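Local coordinates for putative uncharacterized protein (Mycobacterium avium, PDB 2Z6V) that probably acts as a sulfotransferase, moving a sulfuryl group from the donor PAPS to an acceptor substrate that is not established, at residues D49-G54 against N82-R87; E53-I58 against Q197-L202; E61-P66 against F71-V76; D78-A83 against L202-F207. All coordinates share one frame; numbering follows the deposited sequence.

Contact 1. Residues D49-G54 against N82-R87; sequences DSWREG and NALGRR
The indole of Trp51 is overlapped by Leu84, whose methyl CD1 sits 4.1 Å from Trp51 CD2, approaching obliquely near the bond the two rings share. Leu84 brings that branch across with CG anti to the backbone N (chi1 -176°). Beyond the indole, the ring of Phe34 on helix 30-41 meets it, so the Trp51 side chain is held among three helices. Next to this apolar patch runs Arg87. Its CG lies anti to the backbone N and the chain then bends at chi2 (67°), which carries the guanidinium past Trp51 with NH1 3.6 Å from Trp51 CB. The NH2 edge of the group faces Ser50, where Ser50 OG lies near the guanidinium plane, 3.0 Å from Arg87 NH2. The charged end has stronger partners beyond the two segments: NH1 forms a salt bridge with Asp198 and NH2 one with Asp47, while the group also makes a cation-pi contact with Tyr229. Ser50 OG is hydrogen-bonded to Asp198 as well. The helix pieces 50-54 and 82-87 run antiparallel at 170°, with axes 12.2 Å apart, a spacing bridged by these long side chains rather than by backbone packing. A buried arginine between two carboxylates would probably stay charged, its charge balanced locally and its rotation fixed by partners at both amino groups.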
# COMPACT_ATOMS: atom_id res chain seq x y z
N ASP A 49 -5.45 -21.32 -5.90
CA ASP A 49 -5.54 -21.66 -4.49
C ASP A 49 -4.68 -20.75 -3.62
O ASP A 49 -4.76 -20.80 -2.38
CB ASP A 49 -5.07 -23.10 -4.32
CG ASP A 49 -5.65 -23.78 -3.11
OD1 ASP A 49 -5.06 -24.79 -2.66
OD2 ASP A 49 -6.71 -23.32 -2.62
N SER A 50 -3.85 -19.92 -4.26
CA SER A 50 -2.92 -19.03 -3.57
C SER A 50 -3.46 -18.17 -2.43
O SER A 50 -2.72 -17.83 -1.51
CB SER A 50 -2.22 -18.12 -4.59
OG SER A 50 -3.15 -17.28 -5.26
N TRP A 51 -4.74 -17.82 -2.51
CA TRP A 51 -5.37 -16.98 -1.50
C TRP A 51 -5.58 -17.66 -0.16
O TRP A 51 -5.55 -17.02 0.88
CB TRP A 51 -6.74 -16.52 -2.01
CG TRP A 51 -7.64 -17.66 -2.37
CD1 TRP A 51 -7.73 -18.28 -3.58
CD2 TRP A 51 -8.55 -18.36 -1.50
NE1 TRP A 51 -8.64 -19.31 -3.52
CE2 TRP A 51 -9.15 -19.39 -2.25
CE3 TRP A 51 -8.90 -18.21 -0.15
CZ2 TRP A 51 -10.09 -20.27 -1.70
CZ3 TRP A 51 -9.84 -19.09 0.40
CH2 TRP A 51 -10.42 -20.11 -0.38
N ARG A 52 -5.79 -18.97 -0.20
CA ARG A 52 -6.09 -19.73 1.00
C ARG A 52 -5.06 -19.76 2.12
O ARG A 52 -5.42 -19.57 3.28
CB ARG A 52 -6.44 -21.17 0.61
CG ARG A 52 -7.07 -21.94 1.75
CD ARG A 52 -7.60 -23.29 1.31
NE ARG A 52 -8.61 -23.76 2.26
CZ ARG A 52 -8.39 -23.96 3.56
NH1 ARG A 52 -7.19 -23.73 4.09
NH2 ARG A 52 -9.39 -24.37 4.34
N GLU A 53 -3.80 -19.98 1.81
CA GLU A 53 -2.81 -20.06 2.87
C GLU A 53 -2.80 -18.86 3.82
O GLU A 53 -2.85 -19.03 5.04
CB GLU A 53 -1.41 -20.30 2.30
CG GLU A 53 -0.35 -20.45 3.38
CD GLU A 53 0.96 -21.00 2.87
OE1 GLU A 53 1.30 -20.78 1.68
OE2 GLU A 53 1.66 -21.65 3.68
N GLY A 54 -2.74 -17.65 3.26
CA GLY A 54 -2.73 -16.45 4.08
C GLY A 54 -4.03 -16.20 4.84
O GLY A 54 -4.01 -15.84 6.03
N ASN A 82 -14.80 -9.17 1.83
CA ASN A 82 -14.88 -8.19 0.75
C ASN A 82 -13.66 -8.25 -0.16
O ASN A 82 -13.79 -8.14 -1.38
CB ASN A 82 -15.04 -6.78 1.31
CG ASN A 82 -16.39 -6.57 1.97
OD1 ASN A 82 -17.40 -7.10 1.51
ND2 ASN A 82 -16.42 -5.78 3.04
N ALA A 83 -12.48 -8.43 0.44
CA ALA A 83 -11.25 -8.52 -0.32
C ALA A 83 -11.28 -9.74 -1.24
O ALA A 83 -10.95 -9.65 -2.42
CB ALA A 83 -10.05 -8.60 0.63
N LEU A 84 -11.70 -10.88 -0.69
CA LEU A 84 -11.78 -12.11 -1.46
C LEU A 84 -12.86 -11.99 -2.53
O LEU A 84 -12.74 -12.58 -3.61
CB LEU A 84 -12.08 -13.30 -0.54
CG LEU A 84 -12.10 -14.68 -1.22
CD1 LEU A 84 -10.77 -14.92 -1.91
CD2 LEU A 84 -12.38 -15.76 -0.18
N GLY A 85 -13.92 -11.23 -2.24
CA GLY A 85 -14.99 -11.04 -3.20
C GLY A 85 -14.47 -10.33 -4.44
O GLY A 85 -14.89 -10.63 -5.56
N ARG A 86 -13.56 -9.38 -4.24
CA ARG A 86 -12.97 -8.64 -5.35
C ARG A 86 -12.20 -9.61 -6.24
O ARG A 86 -12.26 -9.55 -7.47
CB ARG A 86 -12.01 -7.57 -4.83
CG ARG A 86 -12.72 -6.35 -4.32
CD ARG A 86 -11.94 -5.69 -3.21
NE ARG A 86 -12.87 -4.93 -2.39
CZ ARG A 86 -12.67 -4.63 -1.12
NH1 ARG A 86 -11.57 -5.04 -0.50
NH2 ARG A 86 -13.60 -3.95 -0.46
N ARG A 87 -11.46 -10.50 -5.58
CA ARG A 87 -10.67 -11.52 -6.26
C ARG A 87 -11.62 -12.32 -7.15
O ARG A 87 -11.30 -12.60 -8.30
CB ARG A 87 -10.01 -12.41 -5.21
CG ARG A 87 -9.15 -13.54 -5.75
CD ARG A 87 -7.93 -13.02 -6.45
NE ARG A 87 -7.03 -14.12 -6.80
CZ ARG A 87 -6.14 -14.66 -5.97
NH1 ARG A 87 -6.01 -14.20 -4.72
NH2 ARG A 87 -5.36 -15.65 -6.39

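Contact 2. Residues E53-I58 against Q197-L202; sequences EGLALI and QDFKGL. With PLM (palmitic acid), chain C.
Phe199 lies alongside Leu55, both pointing the same way, and Leu55 CD1 rests over one face of the Phe199 ring in a CH-pi contact, 3.9 Å from the centroid and 26° off the normal. Ile58 crosses the ring at about a right angle and reaches its edge, with Ile58 CD1 3.8 Å from Phe199 CD2. Backbone meets backbone at Gly54: lacking a side chain, it admits the Phe199 carbonyl, and Gly54 CA is 3.4 Å from Phe199 O in a nearly straight CA-H...O contact (169° at H). A water accepts from Gly54 N (2.8 Å) and reaches the Asp198 carbonyl. Phe199 adopts left-handed helical backbone angles, which turn the loop after its 3-10 segment and direct the ring at the helix. Asp198, just before, is held by a salt bridge to Arg87 and hydrogen bonds to Thr226 and Ser225, which positions the turn. Farther on, Leu202 CD2 packs on the palmitic acid, 3.4 Å from its C3. Around it, the ring of Trp204 meets that of Phe199, Ala80 and Val76 of helix 70-96 and Val33 of helix 30-41 touch the apolar side chains, and Trp216 of helix 212-219 meets Glu53 and Leu57.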
# COMPACT_ATOMS: atom_id res chain seq x y z
N GLU A 53 -3.80 -19.98 1.81
CA GLU A 53 -2.81 -20.06 2.87
C GLU A 53 -2.80 -18.86 3.82
O GLU A 53 -2.85 -19.03 5.04
CB GLU A 53 -1.41 -20.30 2.30
CG GLU A 53 -0.35 -20.45 3.38
CD GLU A 53 0.96 -21.00 2.87
OE1 GLU A 53 1.30 -20.78 1.68
OE2 GLU A 53 1.66 -21.65 3.68
N GLY A 54 -2.74 -17.65 3.26
CA GLY A 54 -2.73 -16.45 4.08
C GLY A 54 -4.03 -16.20 4.84
O GLY A 54 -4.01 -15.84 6.03
N LEU A 55 -5.16 -16.38 4.16
CA LEU A 55 -6.45 -16.17 4.81
C LEU A 55 -6.61 -17.13 5.99
O LEU A 55 -7.16 -16.75 7.03
CB LEU A 55 -7.60 -16.36 3.81
CG LEU A 55 -9.02 -16.17 4.37
CD1 LEU A 55 -9.18 -14.78 4.98
CD2 LEU A 55 -10.03 -16.38 3.25
N ALA A 56 -6.12 -18.36 5.84
CA ALA A 56 -6.22 -19.35 6.92
C ALA A 56 -5.47 -18.90 8.18
O ALA A 56 -5.92 -19.16 9.29
CB ALA A 56 -5.70 -20.70 6.45
N LEU A 57 -4.34 -18.23 7.99
CA LEU A 57 -3.56 -17.72 9.12
C LEU A 57 -4.33 -16.62 9.83
O LEU A 57 -4.39 -16.58 11.06
CB LEU A 57 -2.23 -17.15 8.62
CG LEU A 57 -1.16 -18.14 8.21
CD1 LEU A 57 0.07 -17.39 7.69
CD2 LEU A 57 -0.78 -19.01 9.41
N ILE A 58 -4.91 -15.72 9.04
CA ILE A 58 -5.68 -14.60 9.58
C ILE A 58 -6.88 -15.12 10.37
O ILE A 58 -7.09 -14.73 11.52
CB ILE A 58 -6.17 -13.67 8.43
CG1 ILE A 58 -4.97 -13.03 7.73
CG2 ILE A 58 -7.10 -12.59 8.97
CD1 ILE A 58 -5.31 -12.28 6.46
N GLN A 197 -5.92 -8.86 -1.48
CA GLN A 197 -6.94 -9.72 -2.08
C GLN A 197 -6.39 -11.12 -2.34
O GLN A 197 -7.11 -12.03 -2.76
CB GLN A 197 -7.44 -9.12 -3.39
CG GLN A 197 -8.30 -7.87 -3.23
CD GLN A 197 -8.59 -7.19 -4.56
OE1 GLN A 197 -8.97 -7.83 -5.53
NE2 GLN A 197 -8.40 -5.87 -4.59
N ASP A 198 -5.09 -11.30 -2.10
CA ASP A 198 -4.47 -12.60 -2.26
C ASP A 198 -3.95 -12.99 -0.89
O ASP A 198 -3.22 -13.97 -0.72
CB ASP A 198 -3.33 -12.55 -3.28
CG ASP A 198 -2.75 -13.93 -3.57
OD1 ASP A 198 -3.54 -14.86 -3.87
OD2 ASP A 198 -1.51 -14.08 -3.49
N PHE A 199 -4.34 -12.20 0.11
CA PHE A 199 -3.95 -12.41 1.49
C PHE A 199 -2.46 -12.62 1.73
O PHE A 199 -2.04 -13.48 2.50
CB PHE A 199 -4.79 -13.55 2.08
CG PHE A 199 -6.26 -13.26 2.03
CD1 PHE A 199 -7.04 -13.69 0.96
CD2 PHE A 199 -6.85 -12.46 3.01
CE1 PHE A 199 -8.38 -13.32 0.87
CE2 PHE A 199 -8.19 -12.08 2.92
CZ PHE A 199 -8.96 -12.51 1.85
N LYS A 200 -1.68 -11.80 1.03
CA LYS A 200 -0.23 -11.77 1.12
C LYS A 200 0.14 -10.29 1.00
O LYS A 200 0.75 -9.85 0.01
CB LYS A 200 0.41 -12.57 -0.02
CG LYS A 200 0.15 -14.06 0.05
CD LYS A 200 0.90 -14.77 -1.05
CE LYS A 200 0.59 -16.24 -1.10
NZ LYS A 200 1.15 -16.81 -2.34
N GLY A 201 -0.28 -9.54 2.01
CA GLY A 201 -0.04 -8.11 2.07
C GLY A 201 0.21 -7.73 3.52
O GLY A 201 -0.48 -8.19 4.43
N LEU A 202 1.22 -6.90 3.73
CA LEU A 202 1.59 -6.50 5.07
C LEU A 202 0.50 -5.76 5.84
O LEU A 202 0.58 -5.65 7.06
CB LEU A 202 2.86 -5.64 4.99
CG LEU A 202 3.59 -5.26 6.27
CD1 LEU A 202 3.96 -6.52 7.06
CD2 LEU A 202 4.84 -4.46 5.90
C1 PLM C . 1.56 -4.08 9.46
O1 PLM C . 2.22 -4.83 10.22
O2 PLM C . 0.44 -4.34 8.98
C2 PLM C . 2.17 -2.73 9.09
C3 PLM C . 3.62 -2.89 8.62
C4 PLM C . 4.22 -1.57 8.12
C5 PLM C . 3.44 -1.02 6.92
C6 PLM C . 2.18 -0.27 7.36
C7 PLM C . 1.27 -0.01 6.15
C8 PLM C . 0.60 -1.31 5.70
C9 PLM C . 0.55 -1.37 4.17
CA PLM C . -0.05 -0.09 3.58
CB PLM C . 0.34 0.08 2.11
CC PLM C . 1.86 0.05 1.97
CD PLM C . 2.39 -1.38 2.00
CE PLM C . 3.87 -1.45 2.38
CF PLM C . 4.06 -0.97 3.82
CG PLM C . 5.50 -1.16 4.30
O HOH W 1 3.03 -19.00 -0.45
O HOH W 2 -2.54 -16.61 0.70

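Contact 3. Residues E61-P66 against F71-V76; sequences EVNTSP and FGRQRV
Val62 places CG1 anti to its carbonyl carbon (chi1 -58°), while Val76 holds its own CG1 anti to the backbone N (chi1 180°), and these two branches converge: Val62 CG1 is 3.9 Å from Val76 CG1. The side chains cross at a slant, and the same Val62 methyl also approaches Val76 CB at 4.1 Å. One turn earlier on the second helix, Arg73 extends through chi1 and chi2 and bends at chi3, laying its methylene chain along the first helix. There Arg73 CG comes to 4.0 Å from the carbonyl oxygen Val62 O. The helix ends nearby: Ser65 N still donates to Glu61 O at 2.7 Å, but Ser65 itself has left helical geometry, and a short connection leads into helix 70-96. The two segments thus form the closed end of an antiparallel helical hairpin, with the Val62-Val76 pair packed inside its bend and Phe68 of the connection touching Val62 as well. On the outer side, the Asn63 amide and the Arg73 guanidinium approach with their planes 33° apart; the modelled separation of Asn63 OD1 and Arg73 NH1 is too short to be trusted, so the nature of this polar contact remains doubtful. Arg73 NH2 is hydrogen-bonded to the carbonyl of Phe24, in the chain that precedes helix 30-41. Deeper in, Ile58 CG2 packs against Val76 CG1 from the previous turn of helix 50-64.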
# COMPACT_ATOMS: atom_id res chain seq x y z
N GLU A 61 -6.28 -16.85 13.70
CA GLU A 61 -5.96 -15.92 14.77
C GLU A 61 -7.16 -15.14 15.28
O GLU A 61 -7.31 -14.97 16.49
CB GLU A 61 -4.86 -14.95 14.32
CG GLU A 61 -4.11 -14.33 15.49
CD GLU A 61 -2.84 -13.63 15.06
OE1 GLU A 61 -2.19 -14.11 14.11
OE2 GLU A 61 -2.47 -12.61 15.70
N VAL A 62 -8.03 -14.66 14.40
CA VAL A 62 -9.19 -13.91 14.86
C VAL A 62 -10.12 -14.82 15.67
O VAL A 62 -10.88 -14.35 16.52
CB VAL A 62 -9.99 -13.26 13.70
CG1 VAL A 62 -9.09 -12.34 12.91
CG2 VAL A 62 -10.60 -14.32 12.81
N ASN A 63 -10.05 -16.12 15.41
CA ASN A 63 -10.86 -17.10 16.13
C ASN A 63 -10.23 -17.40 17.48
O ASN A 63 -10.92 -17.42 18.50
CB ASN A 63 -10.97 -18.42 15.36
CG ASN A 63 -11.97 -18.36 14.21
OD1 ASN A 63 -12.89 -17.55 14.22
ND2 ASN A 63 -11.78 -19.23 13.22
N THR A 64 -8.92 -17.63 17.49
CA THR A 64 -8.20 -17.98 18.71
C THR A 64 -7.67 -16.87 19.62
O THR A 64 -7.76 -16.98 20.84
CB THR A 64 -7.02 -18.91 18.38
OG1 THR A 64 -6.07 -18.21 17.57
CG2 THR A 64 -7.51 -20.14 17.64
N SER A 65 -7.11 -15.81 19.06
CA SER A 65 -6.56 -14.74 19.89
C SER A 65 -7.60 -14.02 20.73
O SER A 65 -8.66 -13.62 20.24
CB SER A 65 -5.81 -13.72 19.05
OG SER A 65 -5.23 -12.73 19.88
N PRO A 66 -7.30 -13.85 22.03
CA PRO A 66 -8.18 -13.17 22.99
C PRO A 66 -8.05 -11.66 22.94
O PRO A 66 -8.87 -10.94 23.52
CB PRO A 66 -7.72 -13.74 24.33
CG PRO A 66 -6.25 -13.87 24.12
CD PRO A 66 -6.18 -14.50 22.74
N PHE A 71 -16.25 -7.38 18.23
CA PHE A 71 -16.53 -6.56 17.06
C PHE A 71 -15.33 -6.62 16.12
O PHE A 71 -15.49 -6.80 14.91
CB PHE A 71 -16.78 -5.11 17.47
CG PHE A 71 -16.62 -4.14 16.35
CD1 PHE A 71 -17.53 -4.14 15.29
CD2 PHE A 71 -15.54 -3.27 16.30
CE1 PHE A 71 -17.35 -3.29 14.19
CE2 PHE A 71 -15.35 -2.42 15.22
CZ PHE A 71 -16.26 -2.43 14.16
N GLY A 72 -14.13 -6.45 16.67
CA GLY A 72 -12.92 -6.48 15.88
C GLY A 72 -12.81 -7.71 15.01
O GLY A 72 -12.38 -7.64 13.85
N ARG A 73 -13.18 -8.86 15.57
CA ARG A 73 -13.15 -10.11 14.84
C ARG A 73 -14.02 -9.98 13.60
O ARG A 73 -13.57 -10.22 12.49
CB ARG A 73 -13.67 -11.24 15.74
CG ARG A 73 -14.07 -12.51 15.01
CD ARG A 73 -14.85 -13.43 15.95
NE ARG A 73 -15.85 -14.23 15.24
CZ ARG A 73 -15.58 -15.34 14.57
NH1 ARG A 73 -14.34 -15.80 14.51
NH2 ARG A 73 -16.55 -16.00 13.95
N GLN A 74 -15.28 -9.59 13.81
CA GLN A 74 -16.21 -9.44 12.70
C GLN A 74 -15.67 -8.48 11.66
O GLN A 74 -15.76 -8.74 10.46
CB GLN A 74 -17.56 -8.94 13.21
CG GLN A 74 -18.24 -9.91 14.17
CD GLN A 74 -19.57 -9.39 14.68
OE1 GLN A 74 -20.52 -9.23 13.91
NE2 GLN A 74 -19.63 -9.10 15.97
N ARG A 75 -15.11 -7.37 12.12
CA ARG A 75 -14.54 -6.38 11.23
C ARG A 75 -13.45 -6.98 10.31
O ARG A 75 -13.50 -6.82 9.09
CB ARG A 75 -13.97 -5.24 12.07
CG ARG A 75 -12.96 -4.37 11.38
CD ARG A 75 -13.55 -3.42 10.38
NE ARG A 75 -12.71 -2.22 10.35
CZ ARG A 75 -12.51 -1.44 9.30
NH1 ARG A 75 -13.10 -1.72 8.14
NH2 ARG A 75 -11.71 -0.39 9.40
N VAL A 76 -12.49 -7.68 10.90
CA VAL A 76 -11.43 -8.29 10.12
C VAL A 76 -11.97 -9.32 9.14
O VAL A 76 -11.54 -9.38 7.99
CB VAL A 76 -10.39 -8.98 11.01
CG1 VAL A 76 -9.31 -9.61 10.15
CG2 VAL A 76 -9.78 -7.99 11.97

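Contact 4. Residues D78-A83 against L202-F207; sequences DDATNA and LSWDSF. With PLM (palmitic acid), chain C.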
# COMPACT_ATOMS: atom_id res chain seq x y z
N ASP A 78 -14.99 -9.40 7.95
CA ASP A 78 -15.80 -8.70 6.97
C ASP A 78 -14.90 -8.12 5.87
O ASP A 78 -15.23 -8.17 4.68
CB ASP A 78 -16.61 -7.57 7.62
CG ASP A 78 -17.62 -6.97 6.66
OD1 ASP A 78 -18.46 -7.73 6.13
OD2 ASP A 78 -17.59 -5.73 6.45
N ASP A 79 -13.76 -7.58 6.28
CA ASP A 79 -12.82 -7.01 5.32
C ASP A 79 -12.21 -8.11 4.44
O ASP A 79 -12.03 -7.93 3.24
CB ASP A 79 -11.71 -6.24 6.05
CG ASP A 79 -12.19 -4.91 6.62
OD1 ASP A 79 -12.99 -4.23 5.94
OD2 ASP A 79 -11.77 -4.53 7.73
N ALA A 80 -11.91 -9.26 5.05
CA ALA A 80 -11.32 -10.38 4.32
C ALA A 80 -12.30 -10.88 3.28
O ALA A 80 -11.92 -11.18 2.15
CB ALA A 80 -10.97 -11.50 5.28
N THR A 81 -13.58 -10.94 3.66
CA THR A 81 -14.64 -11.39 2.77
C THR A 81 -14.73 -10.47 1.58
O THR A 81 -14.72 -10.93 0.45
CB THR A 81 -16.00 -11.41 3.49
OG1 THR A 81 -15.89 -12.19 4.69
CG2 THR A 81 -17.08 -12.03 2.59
N ASN A 82 -14.80 -9.17 1.83
CA ASN A 82 -14.88 -8.19 0.75
C ASN A 82 -13.66 -8.25 -0.16
O ASN A 82 -13.79 -8.14 -1.38
CB ASN A 82 -15.04 -6.78 1.31
CG ASN A 82 -16.39 -6.57 1.97
OD1 ASN A 82 -17.40 -7.10 1.51
ND2 ASN A 82 -16.42 -5.78 3.04
N ALA A 83 -12.48 -8.43 0.44
CA ALA A 83 -11.25 -8.52 -0.32
C ALA A 83 -11.28 -9.74 -1.24
O ALA A 83 -10.95 -9.65 -2.42
CB ALA A 83 -10.05 -8.60 0.63
N LEU A 202 1.22 -6.90 3.73
CA LEU A 202 1.59 -6.50 5.07
C LEU A 202 0.50 -5.76 5.84
O LEU A 202 0.58 -5.65 7.06
CB LEU A 202 2.86 -5.64 4.99
CG LEU A 202 3.59 -5.26 6.27
CD1 LEU A 202 3.96 -6.52 7.06
CD2 LEU A 202 4.84 -4.46 5.90
N SER A 203 -0.53 -5.26 5.17
CA SER A 203 -1.58 -4.52 5.87
C SER A 203 -2.38 -5.40 6.83
O SER A 203 -2.83 -4.91 7.87
CB SER A 203 -2.55 -3.86 4.88
OG SER A 203 -3.27 -4.81 4.13
N TRP A 204 -2.54 -6.67 6.50
CA TRP A 204 -3.28 -7.58 7.37
C TRP A 204 -2.65 -7.70 8.75
O TRP A 204 -3.35 -7.85 9.75
CB TRP A 204 -3.38 -8.96 6.73
CG TRP A 204 -4.34 -9.02 5.59
CD1 TRP A 204 -4.06 -9.35 4.30
CD2 TRP A 204 -5.74 -8.74 5.65
NE1 TRP A 204 -5.21 -9.29 3.54
CE2 TRP A 204 -6.25 -8.92 4.34
CE3 TRP A 204 -6.62 -8.36 6.67
CZ2 TRP A 204 -7.61 -8.73 4.03
CZ3 TRP A 204 -7.97 -8.17 6.36
CH2 TRP A 204 -8.45 -8.35 5.05
N ASP A 205 -1.32 -7.63 8.80
CA ASP A 205 -0.60 -7.75 10.06
C ASP A 205 -0.89 -6.64 11.06
O ASP A 205 -0.73 -6.83 12.26
CB ASP A 205 0.91 -7.82 9.82
CG ASP A 205 1.69 -8.01 11.12
OD1 ASP A 205 1.62 -9.12 11.70
OD2 ASP A 205 2.36 -7.04 11.56
N SER A 206 -1.30 -5.48 10.57
CA SER A 206 -1.58 -4.38 11.48
C SER A 206 -2.93 -4.60 12.16
O SER A 206 -3.28 -3.89 13.09
CB SER A 206 -1.55 -3.04 10.74
OG SER A 206 -2.50 -3.01 9.70
N PHE A 207 -3.67 -5.60 11.69
CA PHE A 207 -4.96 -5.93 12.27
C PHE A 207 -4.83 -7.18 13.12
O PHE A 207 -5.83 -7.71 13.61
CB PHE A 207 -6.01 -6.16 11.17
CG PHE A 207 -6.52 -4.90 10.55
CD1 PHE A 207 -7.49 -4.14 11.18
CD2 PHE A 207 -5.98 -4.43 9.36
CE1 PHE A 207 -7.92 -2.93 10.64
CE2 PHE A 207 -6.39 -3.22 8.81
CZ PHE A 207 -7.37 -2.47 9.44
C1 PLM C . 1.56 -4.08 9.46
O1 PLM C . 2.22 -4.83 10.22
O2 PLM C . 0.44 -4.34 8.98
C2 PLM C . 2.17 -2.73 9.09
C3 PLM C . 3.62 -2.89 8.62
C4 PLM C . 4.22 -1.57 8.12
C5 PLM C . 3.44 -1.02 6.92
C6 PLM C . 2.18 -0.27 7.36
C7 PLM C . 1.27 -0.01 6.15
C8 PLM C . 0.60 -1.31 5.70
C9 PLM C . 0.55 -1.37 4.17
CA PLM C . -0.05 -0.09 3.58
CB PLM C . 0.34 0.08 2.11
CC PLM C . 1.86 0.05 1.97
CD PLM C . 2.39 -1.38 2.00
CE PLM C . 3.87 -1.45 2.38
CF PLM C . 4.06 -0.97 3.82
CG PLM C . 5.50 -1.16 4.30
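Within 78-83, part of helix 70-96, Asp79 is the first to meet Trp204, its CB 4.0 Å from Trp204 CH2, with the main-chain carbonyl carbon of Asp79 in the plane of the indole at its edge. The carboxylate takes no part in this and instead makes a salt bridge with Arg75 one turn back. Ala80 follows, bringing both backbone and methyl to the far corner of the six-membered ring: Ala80 N is 3.6 Å from Trp204 CH2, and Ala80 CB 4.0 Å from the same atom. A turn on, Ala83 CB approaches Trp204 CZ2 at 4.2 Å, near the ring plane. The helix thus presents backbone and small side-chain groups to the outer end of one large ring. Trp204 reaches them with CG anti to its carbonyl carbon (chi1 -74°), and its other fixings suit that pose, since NE1 donates to the carbonyl of Asn196 and Phe199 meets the ring with planes at about 20°. The backbone around Trp204 turns helically without a full set of regular bonds; Ser206 OG donates to Ser203 O at 2.7 Å, tilted 15° from the carbonyl plane, and Ser206 N uses the same oxygen. The other side of this turn faces palmitic acid, with Asp205 OD2 2.6 Å from its O1. Helix 70-96 and helix 301-326, which supplies Gln311 to the ligand, therefore approach the turn on different sides, while Tyr213 and Ala214 of helix 212-219 touch Asp205.

Overall arrangement
Contacts 1 and 3 join the same two helices, 50-64 and 70-96: contact 3 near their connection, partly buried and farthest from the chain's centre, contact 1 near the start of helix 50-64 and the middle of helix 70-96, combining indole packing with a buried arginine. Contacts 2 and 4 bring the loop after helix 192-195 onto these helices, one each, and are largely apolar, with Phe199 and Trp204 packed against each other and Ile58 between them and Val76 of contact 3. Asp198 of contact 2 links to contact 1 through Arg87 and Ser50. Both loop contacts also border the palmitic acid, whereas contacts 1 and 3 are confined to the hairpin.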